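PDB 6IDP: MATE family efflux transporter, which probably exports drugs and other toxic compounds across the membrane of Vibrio cholerae, changing conformation in an H+-dependent manner. Local coordinates for residues A[64-76]-A[144-157]. Residues are numbered along the deposited sequence; the frame is centred on the assembly and turned at random.
Sequences QVGLGIATTAVIS and GAMLYFYYSVCRAN. With OLC ((2R)-2,3-dihydroxypropyl (9Z)-octadec-9-enoate), chain B.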
# COMPACT_ATOMS: atom_id res chain seq x y z
N GLN A 64 4.61 5.85 -6.69
CA GLN A 64 3.26 6.05 -7.18
C GLN A 64 2.25 6.17 -6.04
O GLN A 64 1.24 6.87 -6.16
CB GLN A 64 2.85 4.93 -8.14
CG GLN A 64 2.46 3.61 -7.49
CD GLN A 64 2.15 2.53 -8.50
OE1 GLN A 64 3.01 2.14 -9.29
NE2 GLN A 64 0.92 2.04 -8.49
N VAL A 65 2.51 5.49 -4.92
CA VAL A 65 1.64 5.58 -3.76
C VAL A 65 1.78 6.96 -3.13
O VAL A 65 0.78 7.59 -2.77
CB VAL A 65 1.93 4.48 -2.72
CG1 VAL A 65 1.26 4.80 -1.39
CG2 VAL A 65 1.45 3.13 -3.24
N GLY A 66 3.01 7.44 -3.01
CA GLY A 66 3.28 8.77 -2.51
C GLY A 66 2.56 9.86 -3.28
O GLY A 66 2.05 10.82 -2.69
N LEU A 67 2.50 9.73 -4.61
CA LEU A 67 1.77 10.69 -5.43
C LEU A 67 0.27 10.52 -5.27
O LEU A 67 -0.48 11.50 -5.29
CB LEU A 67 2.17 10.56 -6.91
CG LEU A 67 1.43 11.48 -7.88
CD1 LEU A 67 1.54 12.95 -7.45
CD2 LEU A 67 1.94 11.30 -9.30
N GLY A 68 -0.18 9.28 -5.13
CA GLY A 68 -1.59 8.99 -4.91
C GLY A 68 -2.10 9.60 -3.62
O GLY A 68 -3.21 10.15 -3.57
N ILE A 69 -1.29 9.51 -2.57
CA ILE A 69 -1.63 10.11 -1.28
C ILE A 69 -1.73 11.64 -1.40
O ILE A 69 -2.66 12.24 -0.87
CB ILE A 69 -0.58 9.72 -0.21
CG1 ILE A 69 -0.65 8.22 0.09
CG2 ILE A 69 -0.78 10.53 1.07
CD1 ILE A 69 0.40 7.72 1.07
N ALA A 70 -0.79 12.26 -2.12
CA ALA A 70 -0.80 13.70 -2.32
C ALA A 70 -2.00 14.14 -3.16
O ALA A 70 -2.65 15.15 -2.87
CB ALA A 70 0.49 14.16 -2.98
N THR A 71 -2.28 13.37 -4.20
CA THR A 71 -3.40 13.62 -5.09
C THR A 71 -4.73 13.63 -4.34
O THR A 71 -5.54 14.53 -4.51
CB THR A 71 -3.47 12.56 -6.21
OG1 THR A 71 -2.24 12.57 -6.94
CG2 THR A 71 -4.63 12.85 -7.15
N THR A 72 -4.94 12.62 -3.51
CA THR A 72 -6.20 12.48 -2.78
C THR A 72 -6.39 13.61 -1.78
O THR A 72 -7.47 14.19 -1.70
CB THR A 72 -6.27 11.12 -2.06
OG1 THR A 72 -6.48 10.08 -3.02
CG2 THR A 72 -7.40 11.10 -1.06
N ALA A 73 -5.34 13.93 -1.03
CA ALA A 73 -5.42 14.95 -0.00
C ALA A 73 -5.66 16.36 -0.57
O ALA A 73 -6.50 17.10 -0.06
CB ALA A 73 -4.15 14.95 0.84
N VAL A 74 -4.93 16.72 -1.62
CA VAL A 74 -5.01 18.08 -2.14
C VAL A 74 -6.28 18.30 -2.97
O VAL A 74 -6.94 19.32 -2.83
CB VAL A 74 -3.77 18.42 -2.98
CG1 VAL A 74 -3.90 19.83 -3.56
CG2 VAL A 74 -2.52 18.32 -2.13
N ILE A 75 -6.62 17.33 -3.81
CA ILE A 75 -7.79 17.47 -4.67
C ILE A 75 -9.11 17.40 -3.90
O ILE A 75 -10.01 18.20 -4.15
CB ILE A 75 -7.79 16.40 -5.79
CG1 ILE A 75 -6.62 16.66 -6.74
CG2 ILE A 75 -9.10 16.42 -6.56
CD1 ILE A 75 -6.65 15.82 -8.00
N SER A 76 -9.22 16.47 -2.94
CA SER A 76 -10.47 16.34 -2.19
C SER A 76 -10.72 17.59 -1.34
O SER A 76 -11.86 18.03 -1.21
CB SER A 76 -10.46 15.08 -1.31
OG SER A 76 -9.47 15.15 -0.30
N GLY A 144 0.84 0.48 -14.99
CA GLY A 144 0.21 0.27 -13.70
C GLY A 144 0.16 1.53 -12.86
O GLY A 144 -0.84 1.80 -12.18
N ALA A 145 1.24 2.31 -12.90
CA ALA A 145 1.31 3.57 -12.17
C ALA A 145 0.25 4.55 -12.68
O ALA A 145 -0.41 5.22 -11.89
CB ALA A 145 2.70 4.17 -12.29
N MET A 146 0.11 4.63 -14.00
CA MET A 146 -0.86 5.53 -14.63
C MET A 146 -2.29 5.16 -14.29
O MET A 146 -3.11 6.04 -14.02
CB MET A 146 -0.68 5.53 -16.15
CG MET A 146 0.64 6.11 -16.62
SD MET A 146 0.94 7.76 -15.96
CE MET A 146 -0.50 8.64 -16.55
N LEU A 147 -2.60 3.86 -14.32
CA LEU A 147 -3.92 3.39 -13.92
C LEU A 147 -4.18 3.76 -12.47
O LEU A 147 -5.28 4.18 -12.11
CB LEU A 147 -4.04 1.88 -14.13
CG LEU A 147 -5.39 1.23 -13.82
CD1 LEU A 147 -6.51 1.89 -14.61
CD2 LEU A 147 -5.36 -0.27 -14.10
N TYR A 148 -3.15 3.61 -11.63
CA TYR A 148 -3.26 3.95 -10.22
C TYR A 148 -3.52 5.45 -10.02
O TYR A 148 -4.27 5.83 -9.12
CB TYR A 148 -1.99 3.53 -9.47
CG TYR A 148 -2.08 3.75 -7.97
CD1 TYR A 148 -2.73 2.84 -7.16
CD2 TYR A 148 -1.52 4.88 -7.38
CE1 TYR A 148 -2.83 3.03 -5.79
CE2 TYR A 148 -1.61 5.08 -6.01
CZ TYR A 148 -2.26 4.16 -5.22
OH TYR A 148 -2.35 4.35 -3.86
N PHE A 149 -2.90 6.28 -10.85
CA PHE A 149 -3.09 7.72 -10.75
C PHE A 149 -4.52 8.10 -11.13
O PHE A 149 -5.11 9.00 -10.52
CB PHE A 149 -2.09 8.46 -11.64
CG PHE A 149 -0.65 8.24 -11.25
CD1 PHE A 149 -0.29 8.08 -9.92
CD2 PHE A 149 0.34 8.19 -12.22
CE1 PHE A 149 1.03 7.88 -9.57
CE2 PHE A 149 1.67 7.98 -11.87
CZ PHE A 149 2.01 7.83 -10.55
N TYR A 150 -5.08 7.43 -12.13
CA TYR A 150 -6.49 7.61 -12.47
C TYR A 150 -7.38 7.19 -11.31
O TYR A 150 -8.37 7.85 -11.01
CB TYR A 150 -6.86 6.81 -13.72
CG TYR A 150 -6.53 7.49 -15.03
CD1 TYR A 150 -7.19 8.65 -15.42
CD2 TYR A 150 -5.57 6.96 -15.89
CE1 TYR A 150 -6.89 9.27 -16.63
CE2 TYR A 150 -5.27 7.57 -17.09
CZ TYR A 150 -5.93 8.73 -17.45
OH TYR A 150 -5.63 9.33 -18.65
N TYR A 151 -7.02 6.09 -10.66
CA TYR A 151 -7.74 5.60 -9.49
C TYR A 151 -7.72 6.63 -8.37
O TYR A 151 -8.71 6.80 -7.65
CB TYR A 151 -7.15 4.28 -8.98
CG TYR A 151 -7.44 3.07 -9.84
CD1 TYR A 151 -8.37 3.12 -10.87
CD2 TYR A 151 -6.79 1.87 -9.61
CE1 TYR A 151 -8.63 2.01 -11.65
CE2 TYR A 151 -7.04 0.75 -10.39
CZ TYR A 151 -7.97 0.83 -11.40
OH TYR A 151 -8.22 -0.29 -12.17
N SER A 152 -6.59 7.31 -8.23
CA SER A 152 -6.42 8.32 -7.19
C SER A 152 -7.27 9.55 -7.45
O SER A 152 -7.77 10.17 -6.51
CB SER A 152 -4.94 8.71 -7.06
OG SER A 152 -4.16 7.58 -6.70
N VAL A 153 -7.43 9.91 -8.72
CA VAL A 153 -8.30 11.02 -9.09
C VAL A 153 -9.77 10.67 -8.82
O VAL A 153 -10.52 11.50 -8.31
CB VAL A 153 -8.10 11.42 -10.57
CG1 VAL A 153 -9.15 12.44 -10.99
CG2 VAL A 153 -6.70 11.98 -10.78
N CYS A 154 -10.17 9.44 -9.15
CA CYS A 154 -11.52 8.96 -8.84
C CYS A 154 -11.81 9.05 -7.35
O CYS A 154 -12.84 9.58 -6.94
CB CYS A 154 -11.69 7.50 -9.29
SG CYS A 154 -11.68 7.23 -11.07
N ARG A 155 -10.90 8.50 -6.56
CA ARG A 155 -11.02 8.48 -5.11
C ARG A 155 -11.04 9.90 -4.56
O ARG A 155 -11.85 10.22 -3.69
CB ARG A 155 -9.88 7.66 -4.49
CG ARG A 155 -10.01 6.16 -4.72
CD ARG A 155 -8.77 5.39 -4.27
NE ARG A 155 -8.21 5.93 -3.04
CZ ARG A 155 -6.97 6.37 -2.91
NH1 ARG A 155 -6.14 6.32 -3.94
NH2 ARG A 155 -6.54 6.85 -1.75
N ALA A 156 -10.18 10.75 -5.09
CA ALA A 156 -10.13 12.16 -4.69
C ALA A 156 -11.48 12.84 -4.92
O ALA A 156 -11.86 13.75 -4.19
CB ALA A 156 -9.04 12.89 -5.45
N ASN A 157 -12.21 12.38 -5.94
CA ASN A 157 -13.54 12.90 -6.23
C ASN A 157 -14.64 12.06 -5.58
O ASN A 157 -15.79 12.11 -6.00
CB ASN A 157 -13.76 12.96 -7.74
CG ASN A 157 -13.03 14.12 -8.39
OD1 ASN A 157 -13.60 15.17 -8.63
ND2 ASN A 157 -11.74 13.92 -8.67
C18 OLC B . -4.27 -1.49 -10.62
C10 OLC B . -0.99 -0.96 -4.40
C9 OLC B . -1.60 -0.57 -3.26
C17 OLC B . -3.25 -0.60 -9.94
C11 OLC B . -0.30 0.06 -5.29
C8 OLC B . -1.59 0.89 -2.85
C16 OLC B . -1.89 -0.81 -10.56
C12 OLC B . 0.12 -0.59 -6.59
C15 OLC B . -0.80 -0.59 -9.53
C13 OLC B . -1.05 -1.35 -7.18
C14 OLC B . -0.73 -1.78 -8.59
O HOH W 1 -1.87 6.29 -2.49
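Two first torsions bring Q64 and Y148 together: in Q64, CG stands between the backbone N and the carbonyl carbon (chi1 78°) and the extended chain runs over to the partner helix, and in Y148, CG lies opposite the backbone N (chi1 -175°), laying the ring alongside helix 64-76. The Q64 amide slips past the root of that ring, NE2 lying 3.4 Å from Y148 CB, and its OE1 rests against the methyl of A145. Q64 is thus a knob in a hole formed by G144, A145, Y148 and F149, and an OLC acyl chain lies beside its amide, with C15 3.3 Å from NE2. At the far end of the tyrosine, water 1 lies in the ring plane and donates to V65 O; its 2.4 Å separation from Y148 OH is too short to be trusted, so a water bridge is doubtful, and no direct hydrogen bond joins the helices. The F149 ring has L67 CD2 over one face in a CH-pi contact, 3.9 Å from the ring centroid, A145 O of its own helix over the opposite face, and Q64 O at its edge.

Small residues let the backbones close in further along. G68 presents its bare CA to S152 OG at 3.4 Å, and that hydroxyl is tied back to Y148 O of its own helix. A156 is the reciprocal knob, its CB fitting among T71, T72, I75 and S76, with I75 CG2 3.7 Å away. Between these, T72 OG1 lies over one face of the R155 guanidinium without a hydrogen bond; R155 NE instead bonds M288 O.

The two helical segments run in the same direction and cross at -26°, their axes 8.4 Å apart at closest approach, buried within the N-terminal MatE region. Helix 84-111 flanks them through V94 on T71 and L90 on I75, helix 226-259 abuts V65 and L67, and helix 161-184 packs against Y151 and C154.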